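Local structure of 2-oxo-1,2-dihydroquinoline 8-monooxygenase, oxygenase component (1Z02) at residues G200-G205 against E327-L332; L223-N228 against H359-S364; W307-V312 against H351-L356. The protein probably hydroxylates 2-oxo-1,2-dihydroquinoline at position 8, as the oxygenase component of a Rieske-type monooxygenase that pairs a [2Fe-2S] cluster with a mononuclear iron. All coordinates share one frame; numbering follows the deposited sequence.

In the fold
The three contacts belong to one catalytic domain, and their centres stand 14 to 16 Å apart. Contact 1 joins an edge strand of the antiparallel sheet to its neighbour; contact 2 lies beside the mononuclear iron, which His225 binds; contact 3 ties a loop of the same sheet to helix 339-359. A salt bridge of 3.0 Å from Arg203 NH1 to Asp363 OD2 connects contacts 1 and 2. Contact 3 meets contact 1 where Leu332 CD1 packs 3.3 Å from Tyr353 CB, and helix 339-359 leads from it into the 359-364 segment of contact 2. In contact 1 the side chain of Tyr328 is about 7 Å from the bound iron. In contact 3 the side chain of Pro308 is about 13 Å from it.

Contact 1: residues G200-G205 against E327-L332; sequences GMHRTG and EYWEIL
Arg203 and Glu330 form a salt bridge between the strands: NH2 of the arginine lies 2.7 Å from Glu330 OE2, close to the guanidinium plane. The flat groups are nearly coplanar, and a water held by Arg203 NE, Tyr328 O and Glu330 OE2 reinforces the join.

Glu327 places its carboxylate between His202 and Thr204 and accepts from both. Its OE2 takes the ND1 proton of His202 at 2.5 Å through the anti lone pair, while OE1 accepts from Thr204 OG1 at 2.8 Å through the syn one. The bend of Glu327 at chi2 (66°) carries the carboxylate back across to reach both, and Glu52 accepts a bond from His202 NE2, so both ring nitrogens are engaged.

Between the side chains runs regular antiparallel pairing, for example Glu330 N to Met201 O at 2.8 Å. Gly200 sits in a non-hydrogen-bonded pair with Ile331, where a side chain would collide with Glu330 O. The His202 ring stacks offset on the six-membered ring of Trp329, inclined by 27°, and His202 CB makes a CH-pi contact 3.4 Å from the centroid of the five-membered ring of Trp329.

The hydroxyl of Tyr328 turns to Glu316. Acids on one strand thus meet basic groups on the other, and with Glu327 at ND1 and Glu52 at NE2, His202 is probably protonated at both nitrogens and positively charged.

Contact 2: residues L223-N228 against H359-S364; sequences LVHKDN and HGFNDS. With FE (Fe (III) ion), chain G.
His225 lies against Phe361 as an offset stack, and its side chain can be traced outward to the iron. CB, the first atom, rests 3.7 Å from Phe361 CE1, at the rim of the phenyl ring. With CG anti to the carbonyl carbon (chi1 -59°), the imidazole swings over the phenyl face, and CG comes 3.6 Å from Phe361 CZ. ND1 stands 3.4 Å above the centre of that ring, whose plane is only 12° from its own. Val224 CG1 covers the other face of the imidazole. At the tip NE2 binds the iron at 2.0 Å; the two neighbours and this bond together probably hold the ring's rotation. The iron also holds two waters, together with His221 and Asp365.

Asn228 reinforces the join one turn further on. Its ND2 gives a weak bond to Phe361 O at 3.2 Å, bent to 125°, and its OD1 sits 3.1 Å from Ser364 OG. An asparagine suits the spot because its amide carries an acceptor and a donor on one carbon, OD1 toward Ser364 and ND2 toward Phe361 O. Ser364 CB packs 3.8 Å from Val224 CG1, a place that suits a small side chain. The type I turn from His225 to Asn228 folds the chain back so that both residues face the same partner.

Asn362 ND2 bonds to Asp365 OD1, a second-shell hold on another iron ligand. Trp106 of a neighbouring subunit packs on Val224, and it follows the cluster ligand Cys105 of that subunit. With His221 and Asp365, His225 forms the facial triad of two histidines and one carboxylate known from Rieske oxygenases.

Contact 3: residues W307-V312 against H351-L356; sequences WPEEHV and HMYKPL
Pro308 and Tyr353 cross at about a right angle, the pyrrolidine lying over one face of the phenol ring. Its CG comes 3.3 Å from Tyr353 CD1, and a proline suits this place because its compact, apolar ring can put CG close over the phenol. The cis peptide before Pro308 turns the loop where its ring meets Tyr353.

Glu309 meets the same ring from a different quarter, at the edge: its carboxylate plane stands 88° to the phenol, and Tyr353 OH donates to OE2 over 2.6 Å. The hydroxyl arrives from above the carboxylate plane, 51° out of it. An extended chain beyond CG lets the glutamate span this distance, and Arg348 forms a salt bridge with the other oxygen, OE1.

The segment 307-312 connects neighbouring antiparallel strands 301-305 and 313-320, while Tyr353 sits on helix 339-359, so the contact joins a sheet loop to the helix in a Bet v 1-like catalytic domain. A type II turn from Glu309 to Val312 brings the valine round to the hydroxyl end, where CG2 stands 3.9 Å from Tyr353 OH.

A phenylalanine in place of Tyr353 would keep the surface for Pro308 but would probably leave Glu309 OE2 without its phenol donor. Met352, bent at chi2 and chi3, approaches Glu309 from the opposite direction, its CE 3.8 Å from Glu309 OE1.

Contact 1: residues G200-G205 against E327-L332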
# COMPACT_ATOMS: atom_id res chain seq x y z
N GLY A 200 -18.96 -20.96 17.37
CA GLY A 200 -18.12 -19.79 17.40
C GLY A 200 -17.78 -19.22 16.04
O GLY A 200 -18.46 -19.46 15.04
N MET A 201 -16.69 -18.46 16.00
CA MET A 201 -16.27 -17.82 14.76
C MET A 201 -14.81 -17.41 14.83
O MET A 201 -14.20 -17.41 15.90
CB MET A 201 -17.10 -16.56 14.57
CG MET A 201 -16.85 -15.55 15.69
SD MET A 201 -18.00 -14.18 15.68
CE MET A 201 -17.53 -13.34 17.09
N HIS A 202 -14.26 -17.07 13.67
CA HIS A 202 -12.90 -16.57 13.60
C HIS A 202 -12.89 -15.44 12.56
O HIS A 202 -13.49 -15.55 11.49
CB HIS A 202 -11.89 -17.69 13.29
CG HIS A 202 -12.07 -18.36 11.97
ND1 HIS A 202 -11.64 -17.80 10.79
CD2 HIS A 202 -12.56 -19.58 11.66
CE1 HIS A 202 -11.86 -18.65 9.80
NE2 HIS A 202 -12.41 -19.75 10.31
N ARG A 203 -12.24 -14.34 12.92
CA ARG A 203 -12.18 -13.18 12.04
C ARG A 203 -10.76 -12.64 11.94
O ARG A 203 -10.03 -12.60 12.93
CB ARG A 203 -13.08 -12.07 12.58
CG ARG A 203 -14.53 -12.47 12.77
CD ARG A 203 -15.32 -11.37 13.47
NE ARG A 203 -15.15 -11.41 14.92
CZ ARG A 203 -15.63 -10.48 15.75
NH1 ARG A 203 -16.29 -9.44 15.30
NH2 ARG A 203 -15.48 -10.60 17.05
N THR A 204 -10.39 -12.21 10.74
CA THR A 204 -9.05 -11.67 10.54
C THR A 204 -8.92 -10.37 11.31
O THR A 204 -9.76 -9.47 11.20
CB THR A 204 -8.79 -11.41 9.04
OG1 THR A 204 -9.01 -12.62 8.31
CG2 THR A 204 -7.35 -10.97 8.83
N GLY A 205 -7.86 -10.29 12.11
CA GLY A 205 -7.58 -9.10 12.90
C GLY A 205 -6.46 -8.31 12.23
O GLY A 205 -5.53 -8.90 11.69
N GLU A 327 -5.56 -14.30 12.89
CA GLU A 327 -6.94 -14.78 12.80
C GLU A 327 -7.43 -14.97 14.24
O GLU A 327 -6.95 -15.83 14.96
CB GLU A 327 -6.98 -16.11 12.03
CG GLU A 327 -8.38 -16.55 11.60
CD GLU A 327 -9.01 -15.62 10.58
OE1 GLU A 327 -8.37 -14.64 10.16
OE2 GLU A 327 -10.16 -15.87 10.19
N TYR A 328 -8.39 -14.14 14.64
CA TYR A 328 -8.94 -14.18 15.99
C TYR A 328 -10.11 -15.16 16.13
O TYR A 328 -11.19 -14.95 15.57
CB TYR A 328 -9.34 -12.76 16.38
CG TYR A 328 -10.13 -12.62 17.66
CD1 TYR A 328 -9.70 -13.20 18.86
CD2 TYR A 328 -11.28 -11.82 17.70
CE1 TYR A 328 -10.39 -12.99 20.06
CE2 TYR A 328 -11.98 -11.61 18.88
CZ TYR A 328 -11.53 -12.19 20.06
OH TYR A 328 -12.21 -11.93 21.23
N TRP A 329 -9.88 -16.22 16.90
CA TRP A 329 -10.90 -17.24 17.13
C TRP A 329 -11.62 -17.02 18.46
O TRP A 329 -10.99 -16.67 19.46
CB TRP A 329 -10.28 -18.64 17.14
CG TRP A 329 -9.79 -19.11 15.81
CD1 TRP A 329 -8.77 -18.58 15.06
CD2 TRP A 329 -10.28 -20.24 15.07
NE1 TRP A 329 -8.60 -19.31 13.91
CE2 TRP A 329 -9.51 -20.33 13.89
CE3 TRP A 329 -11.30 -21.18 15.29
CZ2 TRP A 329 -9.73 -21.34 12.93
CZ3 TRP A 329 -11.51 -22.17 14.34
CH2 TRP A 329 -10.73 -22.24 13.18
N GLU A 330 -12.94 -17.22 18.44
CA GLU A 330 -13.77 -17.10 19.64
C GLU A 330 -14.74 -18.27 19.62
O GLU A 330 -15.61 -18.32 18.76
CB GLU A 330 -14.62 -15.84 19.63
CG GLU A 330 -13.89 -14.54 19.67
CD GLU A 330 -14.86 -13.39 19.58
OE1 GLU A 330 -15.63 -13.18 20.54
OE2 GLU A 330 -14.87 -12.71 18.54
N ILE A 331 -14.60 -19.22 20.54
CA ILE A 331 -15.54 -20.32 20.59
C ILE A 331 -16.07 -20.55 21.99
O ILE A 331 -15.41 -20.25 22.99
CB ILE A 331 -14.93 -21.67 20.06
CG1 ILE A 331 -13.85 -22.17 21.03
CG2 ILE A 331 -14.39 -21.48 18.65
CD1 ILE A 331 -13.39 -23.57 20.75
N LEU A 332 -17.29 -21.08 22.05
CA LEU A 332 -17.94 -21.41 23.31
C LEU A 332 -18.16 -22.91 23.26
O LEU A 332 -18.64 -23.43 22.26
CB LEU A 332 -19.29 -20.68 23.44
CG LEU A 332 -19.20 -19.17 23.58
CD1 LEU A 332 -20.58 -18.56 23.61
CD2 LEU A 332 -18.41 -18.83 24.84
O HOH W 1 -13.50 -13.72 16.11

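Contact 2: residues L223-N228 against H359-S364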
# COMPACT_ATOMS: atom_id res chain seq x y z
N LEU A 223 -13.17 0.34 31.21
CA LEU A 223 -13.57 1.41 30.30
C LEU A 223 -13.93 0.89 28.90
O LEU A 223 -14.74 1.50 28.19
CB LEU A 223 -12.45 2.44 30.21
CG LEU A 223 -12.51 3.73 31.04
CD1 LEU A 223 -13.22 3.59 32.16
CD2 LEU A 223 -11.29 4.05 31.57
N VAL A 224 -13.32 -0.23 28.52
CA VAL A 224 -13.54 -0.85 27.22
C VAL A 224 -14.88 -1.58 27.11
O VAL A 224 -15.50 -1.57 26.05
CB VAL A 224 -12.39 -1.86 26.89
CG1 VAL A 224 -12.72 -2.66 25.63
CG2 VAL A 224 -11.05 -1.12 26.75
N HIS A 225 -15.34 -2.19 28.20
CA HIS A 225 -16.59 -2.95 28.21
C HIS A 225 -17.71 -2.35 29.04
O HIS A 225 -18.79 -2.93 29.11
CB HIS A 225 -16.32 -4.37 28.74
CG HIS A 225 -15.31 -5.14 27.95
ND1 HIS A 225 -15.62 -5.77 26.76
CD2 HIS A 225 -13.99 -5.35 28.15
CE1 HIS A 225 -14.53 -6.33 26.27
NE2 HIS A 225 -13.53 -6.09 27.09
N LYS A 226 -17.46 -1.21 29.69
CA LYS A 226 -18.48 -0.59 30.54
C LYS A 226 -19.81 -0.30 29.86
O LYS A 226 -20.85 -0.41 30.50
CB LYS A 226 -17.94 0.70 31.17
CG LYS A 226 -17.46 1.70 30.15
CD LYS A 226 -16.95 3.00 30.77
CE LYS A 226 -18.05 3.87 31.36
NZ LYS A 226 -18.54 3.47 32.71
N ASP A 227 -19.78 0.06 28.58
CA ASP A 227 -21.01 0.38 27.84
C ASP A 227 -21.65 -0.82 27.13
O ASP A 227 -22.71 -0.69 26.52
CB ASP A 227 -20.72 1.48 26.80
CG ASP A 227 -20.27 2.78 27.44
OD1 ASP A 227 -19.91 3.73 26.71
OD2 ASP A 227 -20.29 2.85 28.69
N ASN A 228 -21.00 -1.98 27.19
CA ASN A 228 -21.55 -3.16 26.55
C ASN A 228 -22.97 -3.44 27.03
O ASN A 228 -23.29 -3.33 28.22
CB ASN A 228 -20.66 -4.37 26.81
CG ASN A 228 -19.30 -4.26 26.13
OD1 ASN A 228 -19.04 -3.31 25.39
ND2 ASN A 228 -18.44 -5.22 26.39
N HIS A 359 -19.98 -11.08 20.21
CA HIS A 359 -20.02 -9.82 19.46
C HIS A 359 -20.20 -8.61 20.39
O HIS A 359 -19.36 -7.73 20.44
CB HIS A 359 -21.17 -9.82 18.46
CG HIS A 359 -20.81 -10.42 17.13
ND1 HIS A 359 -19.79 -9.94 16.36
CD2 HIS A 359 -21.37 -11.44 16.44
CE1 HIS A 359 -19.72 -10.63 15.23
NE2 HIS A 359 -20.67 -11.55 15.26
N GLY A 360 -21.30 -8.60 21.13
CA GLY A 360 -21.60 -7.49 22.03
C GLY A 360 -20.54 -7.13 23.05
O GLY A 360 -20.35 -5.95 23.36
N PHE A 361 -19.85 -8.13 23.57
CA PHE A 361 -18.81 -7.91 24.57
C PHE A 361 -17.43 -7.77 23.93
O PHE A 361 -16.76 -6.75 24.09
CB PHE A 361 -18.80 -9.08 25.56
CG PHE A 361 -17.91 -8.87 26.75
CD1 PHE A 361 -18.31 -8.05 27.80
CD2 PHE A 361 -16.66 -9.48 26.81
CE1 PHE A 361 -17.47 -7.84 28.90
CE2 PHE A 361 -15.82 -9.28 27.90
CZ PHE A 361 -16.22 -8.46 28.94
N ASN A 362 -17.02 -8.80 23.19
CA ASN A 362 -15.69 -8.83 22.57
C ASN A 362 -15.40 -7.93 21.36
O ASN A 362 -14.24 -7.72 21.04
CB ASN A 362 -15.31 -10.28 22.25
CG ASN A 362 -15.11 -11.11 23.50
OD1 ASN A 362 -15.81 -12.08 23.75
ND2 ASN A 362 -14.14 -10.71 24.30
N ASP A 363 -16.42 -7.41 20.69
CA ASP A 363 -16.15 -6.53 19.55
C ASP A 363 -15.39 -5.29 20.03
O ASP A 363 -14.59 -4.72 19.29
CB ASP A 363 -17.44 -6.09 18.87
CG ASP A 363 -18.02 -7.15 17.95
OD1 ASP A 363 -19.13 -6.93 17.41
OD2 ASP A 363 -17.36 -8.20 17.76
N SER A 364 -15.63 -4.89 21.27
CA SER A 364 -14.96 -3.72 21.83
C SER A 364 -13.46 -3.93 21.94
O SER A 364 -12.68 -2.98 21.84
CB SER A 364 -15.53 -3.40 23.22
OG SER A 364 -16.90 -3.06 23.14
FE FE G . -11.85 -7.22 26.86
O HOH W 2 -16.95 -0.04 24.48
O HOH W 3 -11.94 -9.19 28.09
O HOH W 4 -10.60 -8.93 26.08

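Contact 3: residues W307-V312 against H351-L356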
# COMPACT_ATOMS: atom_id res chain seq x y z
N TRP A 307 -17.83 -19.00 31.62
CA TRP A 307 -18.25 -17.87 30.79
C TRP A 307 -18.84 -18.38 29.47
O TRP A 307 -18.28 -19.26 28.82
CB TRP A 307 -17.05 -16.95 30.52
CG TRP A 307 -17.39 -15.70 29.78
CD1 TRP A 307 -17.47 -15.54 28.43
CD2 TRP A 307 -17.72 -14.43 30.35
NE1 TRP A 307 -17.82 -14.25 28.12
CE2 TRP A 307 -17.98 -13.54 29.28
CE3 TRP A 307 -17.82 -13.95 31.66
CZ2 TRP A 307 -18.33 -12.20 29.48
CZ3 TRP A 307 -18.17 -12.61 31.87
CH2 TRP A 307 -18.42 -11.76 30.78
N PRO A 308 -19.99 -17.82 29.06
CA PRO A 308 -20.75 -16.77 29.76
C PRO A 308 -21.65 -17.27 30.89
O PRO A 308 -22.20 -16.48 31.66
CB PRO A 308 -21.54 -16.12 28.63
CG PRO A 308 -21.78 -17.24 27.71
CD PRO A 308 -20.48 -18.00 27.69
N GLU A 309 -21.80 -18.59 30.97
CA GLU A 309 -22.61 -19.22 32.01
C GLU A 309 -21.98 -20.54 32.46
O GLU A 309 -21.06 -21.06 31.82
CB GLU A 309 -24.02 -19.48 31.49
CG GLU A 309 -24.84 -18.22 31.27
CD GLU A 309 -26.16 -18.49 30.58
OE1 GLU A 309 -27.02 -17.58 30.56
OE2 GLU A 309 -26.35 -19.61 30.05
N GLU A 310 -22.48 -21.08 33.57
CA GLU A 310 -21.96 -22.33 34.10
C GLU A 310 -21.99 -23.44 33.07
O GLU A 310 -22.91 -23.52 32.26
CB GLU A 310 -22.74 -22.75 35.35
CG GLU A 310 -22.92 -21.65 36.36
CD GLU A 310 -23.55 -22.15 37.64
OE1 GLU A 310 -23.85 -21.31 38.51
OE2 GLU A 310 -23.74 -23.38 37.78
N HIS A 311 -20.98 -24.31 33.12
CA HIS A 311 -20.86 -25.43 32.19
C HIS A 311 -20.50 -25.00 30.77
O HIS A 311 -20.37 -25.83 29.87
CB HIS A 311 -22.15 -26.25 32.16
CG HIS A 311 -22.52 -26.83 33.48
ND1 HIS A 311 -23.39 -26.21 34.35
CD2 HIS A 311 -22.12 -27.97 34.10
CE1 HIS A 311 -23.50 -26.94 35.45
NE2 HIS A 311 -22.74 -28.01 35.32
N VAL A 312 -20.34 -23.70 30.57
CA VAL A 312 -19.95 -23.15 29.27
C VAL A 312 -18.59 -22.50 29.48
O VAL A 312 -18.35 -21.90 30.53
CB VAL A 312 -20.94 -22.07 28.78
CG1 VAL A 312 -20.49 -21.53 27.44
CG2 VAL A 312 -22.34 -22.66 28.66
N HIS A 351 -29.15 -16.79 19.77
CA HIS A 351 -29.90 -15.64 20.23
C HIS A 351 -29.46 -15.03 21.54
O HIS A 351 -30.12 -14.14 22.07
CB HIS A 351 -31.38 -16.02 20.31
CG HIS A 351 -31.90 -16.68 19.07
ND1 HIS A 351 -32.10 -16.01 17.89
CD2 HIS A 351 -32.19 -17.98 18.81
CE1 HIS A 351 -32.50 -16.86 16.96
NE2 HIS A 351 -32.56 -18.06 17.49
N MET A 352 -28.33 -15.50 22.08
CA MET A 352 -27.85 -14.96 23.34
C MET A 352 -26.34 -14.75 23.34
O MET A 352 -25.86 -13.62 23.28
CB MET A 352 -28.26 -15.89 24.48
CG MET A 352 -28.52 -15.17 25.79
SD MET A 352 -27.11 -14.17 26.31
CE MET A 352 -26.70 -14.94 27.82
N TYR A 353 -25.59 -15.85 23.41
CA TYR A 353 -24.13 -15.78 23.45
C TYR A 353 -23.49 -15.06 22.26
O TYR A 353 -22.66 -14.18 22.44
CB TYR A 353 -23.54 -17.19 23.55
CG TYR A 353 -24.09 -18.04 24.67
CD1 TYR A 353 -24.47 -17.47 25.89
CD2 TYR A 353 -24.18 -19.42 24.52
CE1 TYR A 353 -24.93 -18.27 26.94
CE2 TYR A 353 -24.63 -20.22 25.56
CZ TYR A 353 -25.00 -19.65 26.76
OH TYR A 353 -25.45 -20.45 27.79
N LYS A 354 -23.87 -15.43 21.04
CA LYS A 354 -23.28 -14.79 19.86
C LYS A 354 -23.51 -13.28 19.77
O LYS A 354 -22.55 -12.51 19.78
CB LYS A 354 -23.77 -15.46 18.58
CG LYS A 354 -23.09 -14.94 17.32
CD LYS A 354 -23.63 -15.60 16.06
CE LYS A 354 -22.92 -15.09 14.82
NZ LYS A 354 -23.48 -15.67 13.56
N PRO A 355 -24.77 -12.84 19.69
CA PRO A 355 -24.99 -11.40 19.59
C PRO A 355 -24.57 -10.57 20.81
O PRO A 355 -23.99 -9.50 20.66
CB PRO A 355 -26.49 -11.30 19.33
CG PRO A 355 -27.03 -12.48 20.09
CD PRO A 355 -26.05 -13.57 19.72
N LEU A 356 -24.85 -11.07 22.02
CA LEU A 356 -24.51 -10.32 23.22
C LEU A 356 -23.09 -10.50 23.77
O LEU A 356 -22.54 -9.57 24.35
CB LEU A 356 -25.50 -10.65 24.34
CG LEU A 356 -26.96 -10.22 24.15
CD1 LEU A 356 -27.78 -10.65 25.36
CD2 LEU A 356 -27.05 -8.71 23.98